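Local coordinates for protein PsaG (Dunaliella salina, PDB 6SL5) that is probably a small membrane subunit of photosystem I that binds chlorophyll a and beta-carotene at the edge of the complex, at residues 10-14 and 77-82. Numbering follows the deposited sequence.
Sequences STVSF and GHVFGY. With BCR (beta-carotene), chain B.
Thr11 and His78 mark the close approach of two backbones, their CA atoms 4.2 Å apart. Phe14 and Gly77 follow at 5.8 Å between CA atoms. The two run in broadly opposed directions at a marked slant, consistent with the pair of membrane-spanning helices of PsaG: helix 3-20 meets the one-turn helix 77-80 and the turn after it. Gly77 lies under the Phe14 ring in a CH-pi contact, its CA 3.9 Å from the ring centroid and 15° off the normal. Tyr82 instead meets that ring rim to rim, with its CD2 3.5 Å from Phe14 CE2, while one face of the tyrosine lies over Ser10 CA. Tyr82 also packs on the backbone of a chain of another protein, and Phe14 touches a chlorophyll a. With OG trans to its own amide nitrogen (chi1 178°), Ser10 reaches across to give His78 O a weak hydrogen bond of 3.3 Å. Beta-carotene runs beside the pair. In Thr11, chi1 of -61° lets OG1 hydrogen-bond to Ile7 O and turns CG2 to the polyene, 3.3 Å from C14 of the carotenoid. His78 offers it a ring edge, CE1 being 3.4 Å from C20, and ND1 is hydrogen-bonded to Ala75 O. With an alanine here, the polyene would probably lose this flanking edge and Ala75 O its imidazole partner. Val79 lays CG2 over the face of the His78 ring and extends CG1 to within 3.4 Å of carotenoid atom C27.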
loop_
_atom_site.group_PDB
_atom_site.type_symbol
_atom_site.label_atom_id
_atom_site.label_comp_id
_atom_site.label_asym_id
_atom_site.label_seq_id
_atom_site.Cartn_x
_atom_site.Cartn_y
_atom_site.Cartn_z
ATOM N N SER H 10 -58.293 37.143 4.294
ATOM C CA SER H 10 -56.891 36.913 4.133
ATOM C C SER H 10 -56.338 37.604 2.929
ATOM O O SER H 10 -55.274 38.235 2.990
ATOM C CB SER H 10 -56.657 35.494 3.812
ATOM O OG SER H 10 -55.283 35.490 3.662
ATOM N N THR H 11 -57.031 37.411 1.802
ATOM C CA THR H 11 -56.604 37.983 0.501
ATOM C C THR H 11 -56.546 39.489 0.603
ATOM O O THR H 11 -55.493 40.086 0.316
ATOM C CB THR H 11 -57.589 37.645 -0.624
ATOM O OG1 THR H 11 -57.663 36.231 -0.784
ATOM C CG2 THR H 11 -57.221 38.297 -1.939
ATOM N N VAL H 12 -57.665 40.051 1.023
ATOM C CA VAL H 12 -57.718 41.491 1.091
ATOM C C VAL H 12 -56.693 42.043 2.077
ATOM O O VAL H 12 -56.080 43.073 1.801
ATOM C CB VAL H 12 -59.167 41.894 1.400
ATOM C CG1 VAL H 12 -59.679 41.265 2.693
ATOM C CG2 VAL H 12 -59.289 43.376 1.422
ATOM N N SER H 13 -56.458 41.367 3.213
ATOM C CA SER H 13 -55.478 41.884 4.168
ATOM C C SER H 13 -54.069 41.796 3.607
ATOM O O SER H 13 -53.280 42.732 3.764
ATOM C CB SER H 13 -55.588 41.159 5.507
ATOM O OG SER H 13 -55.505 39.758 5.341
ATOM N N PHE H 14 -53.757 40.706 2.912
ATOM C CA PHE H 14 -52.439 40.575 2.311
ATOM C C PHE H 14 -52.268 41.566 1.158
ATOM O O PHE H 14 -51.189 42.153 0.990
ATOM C CB PHE H 14 -52.215 39.121 1.887
ATOM C CG PHE H 14 -51.564 38.292 2.959
ATOM C CD1 PHE H 14 -50.227 38.477 3.242
ATOM C CD2 PHE H 14 -52.278 37.356 3.702
ATOM C CE1 PHE H 14 -49.605 37.743 4.215
ATOM C CE2 PHE H 14 -51.646 36.613 4.695
ATOM C CZ PHE H 14 -50.308 36.812 4.947
ATOM N N GLY H 77 -50.529 35.393 -0.756
ATOM C CA GLY H 77 -50.468 35.416 0.675
ATOM C C GLY H 77 -51.769 34.915 1.250
ATOM O O GLY H 77 -51.789 34.429 2.377
ATOM N N HIS H 78 -52.798 34.983 0.415
ATOM C CA HIS H 78 -54.194 34.608 0.746
ATOM C C HIS H 78 -54.303 33.113 1.044
ATOM O O HIS H 78 -55.208 32.721 1.806
ATOM C CB HIS H 78 -55.060 35.160 -0.395
ATOM C CG HIS H 78 -55.795 34.274 -1.344
ATOM N ND1 HIS H 78 -55.427 34.168 -2.674
ATOM C CD2 HIS H 78 -56.975 33.630 -1.232
ATOM C CE1 HIS H 78 -56.302 33.421 -3.316
ATOM N NE2 HIS H 78 -57.248 33.055 -2.444
ATOM N N VAL H 79 -53.403 32.320 0.455
ATOM C CA VAL H 79 -53.445 30.911 0.525
ATOM C C VAL H 79 -52.160 30.411 1.134
ATOM O O VAL H 79 -52.141 29.340 1.741
ATOM C CB VAL H 79 -53.708 30.346 -0.876
ATOM C CG1 VAL H 79 -54.205 29.118 -0.761
ATOM C CG2 VAL H 79 -54.910 30.962 -1.460
ATOM N N PHE H 80 -51.108 31.195 1.062
ATOM C CA PHE H 80 -49.883 30.793 1.695
ATOM C C PHE H 80 -49.960 31.052 3.195
ATOM O O PHE H 80 -49.579 30.196 3.999
ATOM C CB PHE H 80 -48.724 31.538 1.048
ATOM C CG PHE H 80 -47.528 31.596 1.890
ATOM C CD1 PHE H 80 -47.171 32.768 2.534
ATOM C CD2 PHE H 80 -46.756 30.471 2.060
ATOM C CE1 PHE H 80 -46.049 32.809 3.332
ATOM C CE2 PHE H 80 -45.629 30.515 2.844
ATOM C CZ PHE H 80 -45.278 31.675 3.488
ATOM N N GLY H 81 -50.461 32.225 3.593
ATOM C CA GLY H 81 -50.538 32.588 4.986
ATOM C C GLY H 81 -51.850 32.357 5.690
ATOM O O GLY H 81 -51.879 32.360 6.922
ATOM N N TYR H 82 -52.944 32.158 4.979
ATOM C CA TYR H 82 -54.179 31.909 5.698
ATOM C C TYR H 82 -54.958 30.714 5.244
ATOM O O TYR H 82 -56.005 30.448 5.835
ATOM C CB TYR H 82 -55.142 33.062 5.617
ATOM C CG TYR H 82 -55.178 34.208 6.598
ATOM C CD1 TYR H 82 -56.193 34.279 7.535
ATOM C CD2 TYR H 82 -54.313 35.291 6.486
ATOM C CE1 TYR H 82 -56.313 35.351 8.384
ATOM C CE2 TYR H 82 -54.421 36.377 7.327
ATOM C CZ TYR H 82 -55.423 36.397 8.279
ATOM O OH TYR H 82 -55.544 37.463 9.132
HETATM C C1 BCR B . -59.776 48.961 -7.841
HETATM C C2 BCR B . -59.153 49.598 -9.075
HETATM C C3 BCR B . -59.975 49.292 -10.320
HETATM C C4 BCR B . -60.142 47.789 -10.508
HETATM C C5 BCR B . -60.481 47.068 -9.226
HETATM C C6 BCR B . -59.937 47.482 -8.086
HETATM C C7 BCR B . -59.502 46.526 -7.046
HETATM C C8 BCR B . -58.930 45.358 -7.303
HETATM C C9 BCR B . -58.476 44.393 -6.311
HETATM C C10 BCR B . -57.689 43.209 -6.640
HETATM C C11 BCR B . -57.671 41.795 -6.454
HETATM C C33 BCR B . -61.427 45.906 -9.240
HETATM C C31 BCR B . -61.156 49.552 -7.589
HETATM C C32 BCR B . -58.884 49.158 -6.624
HETATM C C34 BCR B . -58.851 44.626 -4.879
HETATM C C12 BCR B . -57.685 40.609 -6.182
HETATM C C13 BCR B . -58.183 39.587 -5.324
HETATM C C14 BCR B . -57.721 38.305 -5.206
HETATM C C15 BCR B . -56.665 37.605 -5.879
HETATM C C16 BCR B . -55.812 36.550 -5.875
HETATM C C17 BCR B . -54.971 36.300 -6.834
HETATM C C18 BCR B . -54.327 35.130 -7.076
HETATM C C19 BCR B . -54.517 33.938 -6.218
HETATM C C20 BCR B . -54.168 32.698 -5.864
HETATM C C21 BCR B . -54.177 31.435 -5.180
HETATM C C22 BCR B . -53.400 30.356 -5.440
HETATM C C23 BCR B . -53.545 29.111 -4.652
HETATM C C24 BCR B . -52.434 28.355 -3.979
HETATM C C25 BCR B . -52.713 27.112 -3.223
HETATM C C26 BCR B . -53.845 26.438 -3.401
HETATM C C27 BCR B . -54.606 26.022 -2.165
HETATM C C28 BCR B . -53.643 25.291 -1.240
HETATM C C29 BCR B . -52.441 26.172 -0.923
HETATM C C30 BCR B . -51.709 26.582 -2.198
HETATM C C35 BCR B . -59.335 39.970 -4.441
HETATM C C36 BCR B . -53.405 35.035 -8.254
HETATM C C37 BCR B . -52.392 30.409 -6.548
HETATM C C38 BCR B . -54.383 26.066 -4.754
HETATM C C39 BCR B . -50.987 25.375 -2.785
HETATM C C40 BCR B . -50.726 27.690 -1.841
#